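Local atomic coordinates of thioredoxin (TrxA-1) (Sulfolobus solfataricus, PDB entry 3TCO), a protein that probably reduces protein disulfides through the redox-active disulfide of a thioredoxin fold. Residues Y39-Y50 with A94-N105. Numbering follows the deposited sequence.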
loop_
_atom_site.group_PDB
_atom_site.type_symbol
_atom_site.label_atom_id
_atom_site.label_comp_id
_atom_site.label_asym_id
_atom_site.label_seq_id
_atom_site.Cartn_x
_atom_site.Cartn_y
_atom_site.Cartn_z
ATOM N N TYR A 39 8.225 9.083 -1.093
ATOM C CA TYR A 39 8.064 7.658 -0.774
ATOM C C TYR A 39 7.772 6.784 -2.014
ATOM O O TYR A 39 8.179 5.621 -2.084
ATOM C CB TYR A 39 6.927 7.526 0.246
ATOM C CG TYR A 39 6.515 6.121 0.629
ATOM C CD1 TYR A 39 7.456 5.185 1.053
ATOM C CD2 TYR A 39 5.167 5.754 0.637
ATOM C CE1 TYR A 39 7.068 3.925 1.482
ATOM C CE2 TYR A 39 4.763 4.487 1.068
ATOM C CZ TYR A 39 5.717 3.578 1.492
ATOM O OH TYR A 39 5.320 2.340 1.961
ATOM N N GLU A 40 7.089 7.353 -2.999
ATOM C CA GLU A 40 6.710 6.592 -4.182
ATOM C C GLU A 40 7.788 5.728 -4.855
ATOM O O GLU A 40 7.559 4.541 -5.093
ATOM C CB GLU A 40 6.047 7.518 -5.202
ATOM C CG GLU A 40 4.816 8.238 -4.638
ATOM C CD GLU A 40 3.822 7.294 -3.946
ATOM O OE1 GLU A 40 3.302 6.378 -4.625
ATOM O OE2 GLU A 40 3.562 7.466 -2.725
ATOM N N PRO A 41 8.968 6.293 -5.164
ATOM C CA PRO A 41 9.987 5.451 -5.806
ATOM C C PRO A 41 10.474 4.287 -4.929
ATOM O O PRO A 41 10.855 3.221 -5.441
ATOM C CB PRO A 41 11.096 6.454 -6.154
ATOM C CG PRO A 41 10.958 7.489 -5.091
ATOM C CD PRO A 41 9.454 7.675 -5.003
ATOM N N ILE A 42 10.465 4.486 -3.614
ATOM C CA ILE A 42 10.881 3.438 -2.681
ATOM C C ILE A 42 9.810 2.340 -2.681
ATOM O O ILE A 42 10.121 1.149 -2.728
ATOM C CB ILE A 42 11.044 4.001 -1.251
ATOM C CG1 ILE A 42 12.162 5.055 -1.236
ATOM C CG2 ILE A 42 11.314 2.880 -0.265
ATOM C CD1 ILE A 42 13.498 4.560 -1.762
ATOM N N TYR A 43 8.547 2.753 -2.650
ATOM C CA TYR A 43 7.432 1.799 -2.654
ATOM C C TYR A 43 7.464 1.000 -3.951
ATOM O O TYR A 43 7.264 -0.211 -3.943
ATOM C CB TYR A 43 6.094 2.529 -2.549
ATOM C CG TYR A 43 4.910 1.607 -2.371
ATOM C CD1 TYR A 43 4.670 0.979 -1.155
ATOM C CD2 TYR A 43 4.016 1.373 -3.424
ATOM C CE1 TYR A 43 3.569 0.144 -0.978
ATOM C CE2 TYR A 43 2.908 0.534 -3.259
ATOM C CZ TYR A 43 2.691 -0.072 -2.031
ATOM O OH TYR A 43 1.597 -0.881 -1.831
ATOM N N LYS A 44 7.717 1.689 -5.058
ATOM C CA LYS A 44 7.801 1.048 -6.374
ATOM C C LYS A 44 8.998 0.093 -6.483
ATOM O O LYS A 44 8.887 -1.012 -7.033
ATOM C CB LYS A 44 7.904 2.119 -7.454
ATOM C CG LYS A 44 6.586 2.828 -7.705
ATOM C CD LYS A 44 6.753 4.023 -8.633
ATOM C CE LYS A 44 5.408 4.646 -8.961
ATOM N NZ LYS A 44 5.569 5.659 -10.034
ATOM N N LYS A 45 10.135 0.529 -5.953
ATOM C CA LYS A 45 11.346 -0.285 -5.971
ATOM C C LYS A 45 11.152 -1.603 -5.212
ATOM O O LYS A 45 11.541 -2.676 -5.692
ATOM C CB LYS A 45 12.509 0.504 -5.357
ATOM C CG LYS A 45 13.807 -0.287 -5.298
ATOM C CD LYS A 45 14.991 0.627 -5.038
ATOM C CE LYS A 45 16.310 -0.126 -5.206
ATOM N NZ LYS A 45 17.470 0.807 -5.321
ATOM N N VAL A 46 10.554 -1.535 -4.027
ATOM C CA VAL A 46 10.322 -2.746 -3.256
ATOM C C VAL A 46 9.276 -3.623 -3.946
ATOM O O VAL A 46 9.410 -4.852 -3.974
ATOM C CB VAL A 46 9.896 -2.416 -1.805
ATOM C CG1 VAL A 46 9.591 -3.708 -1.024
ATOM C CG2 VAL A 46 11.045 -1.662 -1.107
ATOM N N ALA A 47 8.255 -3.001 -4.528
ATOM C CA ALA A 47 7.221 -3.764 -5.225
ATOM C C ALA A 47 7.854 -4.572 -6.366
ATOM O O ALA A 47 7.446 -5.705 -6.643
ATOM C CB ALA A 47 6.142 -2.831 -5.780
ATOM N N GLU A 48 8.846 -3.981 -7.027
ATOM C CA GLU A 48 9.535 -4.660 -8.119
ATOM C C GLU A 48 10.344 -5.838 -7.555
ATOM O O GLU A 48 10.372 -6.924 -8.139
ATOM C CB GLU A 48 10.458 -3.666 -8.834
ATOM C CG GLU A 48 11.346 -4.262 -9.916
ATOM C CD GLU A 48 10.578 -4.973 -11.018
ATOM O OE1 GLU A 48 9.437 -4.576 -11.331
ATOM O OE2 GLU A 48 11.135 -5.931 -11.590
ATOM N N LYS A 49 11.000 -5.631 -6.419
ATOM C CA LYS A 49 11.785 -6.703 -5.814
ATOM C C LYS A 49 10.919 -7.916 -5.510
ATOM O O LYS A 49 11.389 -9.057 -5.603
ATOM C CB LYS A 49 12.446 -6.242 -4.515
ATOM C CG LYS A 49 13.546 -5.200 -4.674
ATOM C CD LYS A 49 14.307 -5.030 -3.356
ATOM C CE LYS A 49 15.423 -4.003 -3.488
ATOM N NZ LYS A 49 16.259 -3.920 -2.245
ATOM N N TYR A 50 9.662 -7.681 -5.132
ATOM C CA TYR A 50 8.747 -8.774 -4.813
ATOM C C TYR A 50 7.700 -8.994 -5.899
ATOM O O TYR A 50 6.581 -9.434 -5.628
ATOM C CB TYR A 50 8.049 -8.518 -3.472
ATOM C CG TYR A 50 8.992 -8.596 -2.298
ATOM C CD1 TYR A 50 9.632 -7.458 -1.811
ATOM C CD2 TYR A 50 9.282 -9.824 -1.695
ATOM C CE1 TYR A 50 10.542 -7.538 -0.751
ATOM C CE2 TYR A 50 10.195 -9.911 -0.640
ATOM C CZ TYR A 50 10.819 -8.761 -0.178
ATOM O OH TYR A 50 11.736 -8.829 0.850
ATOM N N ALA A 94 6.407 8.103 5.235
ATOM C CA ALA A 94 7.220 7.363 4.274
ATOM C C ALA A 94 7.986 6.251 5.011
ATOM O O ALA A 94 8.782 6.535 5.908
ATOM C CB ALA A 94 8.196 8.315 3.582
ATOM N N VAL A 95 7.755 4.991 4.644
ATOM C CA VAL A 95 8.441 3.893 5.325
ATOM C C VAL A 95 9.868 3.685 4.810
ATOM O O VAL A 95 10.103 3.639 3.601
ATOM C CB VAL A 95 7.670 2.551 5.190
ATOM C CG1 VAL A 95 7.727 2.054 3.777
ATOM C CG2 VAL A 95 8.266 1.512 6.094
ATOM N N ASP A 96 10.815 3.565 5.736
ATOM C CA ASP A 96 12.210 3.344 5.375
ATOM C C ASP A 96 12.254 2.090 4.508
ATOM O O ASP A 96 11.526 1.137 4.765
ATOM C CB ASP A 96 13.065 3.111 6.629
ATOM C CG ASP A 96 13.183 4.334 7.497
ATOM O OD1 ASP A 96 12.651 5.402 7.114
ATOM O OD2 ASP A 96 13.812 4.222 8.572
ATOM N N GLU A 97 13.117 2.063 3.504
ATOM C CA GLU A 97 13.165 0.890 2.638
ATOM C C GLU A 97 13.457 -0.385 3.415
ATOM O O GLU A 97 12.852 -1.429 3.151
ATOM C CB GLU A 97 14.216 1.060 1.547
ATOM C CG GLU A 97 14.181 -0.054 0.508
ATOM C CD GLU A 97 15.147 0.166 -0.644
ATOM O OE1 GLU A 97 15.515 1.328 -0.902
ATOM O OE2 GLU A 97 15.513 -0.825 -1.307
ATOM N N ASP A 98 14.382 -0.317 4.368
ATOM C CA ASP A 98 14.709 -1.515 5.120
ATOM C C ASP A 98 13.481 -2.001 5.890
ATOM O O ASP A 98 13.178 -3.186 5.887
ATOM C CB ASP A 98 15.932 -1.281 6.042
ATOM C CG ASP A 98 15.734 -0.149 7.043
ATOM O OD1 ASP A 98 14.886 0.738 6.817
ATOM O OD2 ASP A 98 16.461 -0.139 8.062
ATOM N N THR A 99 12.749 -1.085 6.508
ATOM C CA THR A 99 11.544 -1.462 7.239
ATOM C C THR A 99 10.490 -2.076 6.308
ATOM O O THR A 99 9.836 -3.059 6.658
ATOM C CB THR A 99 10.934 -0.244 7.953
ATOM O OG1 THR A 99 11.887 0.270 8.892
ATOM C CG2 THR A 99 9.655 -0.640 8.702
ATOM N N LEU A 100 10.333 -1.501 5.123
ATOM C CA LEU A 100 9.354 -2.003 4.166
ATOM C C LEU A 100 9.703 -3.420 3.666
ATOM O O LEU A 100 8.838 -4.303 3.603
ATOM C CB LEU A 100 9.243 -1.022 2.990
ATOM C CG LEU A 100 8.150 -1.282 1.950
ATOM C CD1 LEU A 100 6.789 -1.339 2.642
ATOM C CD2 LEU A 100 8.190 -0.177 0.886
ATOM N N GLU A 101 10.968 -3.643 3.322
ATOM C CA GLU A 101 11.399 -4.957 2.839
ATOM C C GLU A 101 11.327 -5.980 3.967
ATOM O O GLU A 101 10.955 -7.143 3.754
ATOM C CB GLU A 101 12.833 -4.867 2.290
ATOM C CG GLU A 101 12.943 -3.905 1.124
ATOM C CD GLU A 101 14.372 -3.627 0.689
ATOM O OE1 GLU A 101 15.282 -3.623 1.549
ATOM O OE2 GLU A 101 14.575 -3.375 -0.516
ATOM N N SER A 102 11.682 -5.539 5.170
ATOM C CA SER A 102 11.661 -6.395 6.348
ATOM C C SER A 102 10.230 -6.850 6.644
ATOM O O SER A 102 9.984 -8.021 6.974
ATOM C CB SER A 102 12.224 -5.628 7.550
ATOM O OG SER A 102 12.284 -6.456 8.692
ATOM N N THR A 103 9.288 -5.919 6.509
ATOM C CA THR A 103 7.883 -6.212 6.765
ATOM C C THR A 103 7.342 -7.220 5.757
ATOM O O THR A 103 6.645 -8.174 6.124
ATOM C CB THR A 103 7.043 -4.928 6.702
ATOM O OG1 THR A 103 7.529 -4.006 7.680
ATOM C CG2 THR A 103 5.586 -5.231 6.993
ATOM N N VAL A 104 7.665 -7.011 4.488
ATOM C CA VAL A 104 7.224 -7.923 3.441
ATOM C C VAL A 104 7.768 -9.333 3.696
ATOM O O VAL A 104 7.010 -10.314 3.713
ATOM C CB VAL A 104 7.690 -7.434 2.056
ATOM C CG1 VAL A 104 7.397 -8.487 0.992
ATOM C CG2 VAL A 104 6.984 -6.115 1.714
ATOM N N ASN A 105 9.079 -9.431 3.900
ATOM C CA ASN A 105 9.709 -10.719 4.155
ATOM C C ASN A 105 9.024 -11.428 5.321
ATOM O O ASN A 105 8.725 -12.621 5.256
ATOM C CB ASN A 105 11.194 -10.519 4.453
ATOM C CG ASN A 105 11.886 -11.809 4.826
ATOM O OD1 ASN A 105 12.185 -12.046 5.996
ATOM N ND2 ASN A 105 12.138 -12.660 3.834
HETATM O O HOH W 1 17.316 1.756 -2.863
#
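Lys49 NZ faces two carboxylate oxygens lying side by side on the other helix, making a very short salt bridge to Glu101 OE2 (2.5 Å) and a weak one to Glu97 OE2 (3.3 Å). Glu97 OE2 and Glu101 OE2 lie 2.8 Å apart, a closeness that the shared ammonium group probably makes tolerable. Glu97 turns its other oxygen, OE1, to a water that donates to it and accepts from Lys45 NZ, so this carboxylate meets both lysines, one directly and one through solvent. Long, flexible lysines and glutamates suit this outer side, since their methylenes pack while their charges stay at the surface: Glu101 CG lies 3.7 Å from Val46 CG2, and the stem of Glu97 fits as a knob among Ile42, Lys45, Val46 and Lys49.

Beneath the charges, Leu100 fills a second hole, lined by Tyr39, Ile42, Tyr43 and Val46, with its CD2 3.8 Å from Val46 CG2. At the far end, a chi1 of 172° swings Val104 CG1 away from its backbone N and out over the centre of the Tyr50 ring in a CH-pi contact, 3.4 Å from the centroid and 5° off the normal. At the other end, the small Ala94 probably allows its CA to lie over a face of the Tyr39 ring, whose hydroxyl is hydrogen-bonded to Thr79. Replacing Tyr39 with an alanine would probably leave Ala94 without its aromatic platform and Thr79 without its hydroxyl partner.

The axes of segments 39-49 and 97-105 run roughly parallel, approaching to 10.3 Å and crossing at -33°, on one side of the central thioredoxin sheet, where Leu100 and Tyr43 reach Leu25. The contact is two-layered: apolar knobs and rings join the helices against the sheet, while a solvent-facing salt-bridge network closes their outer seam.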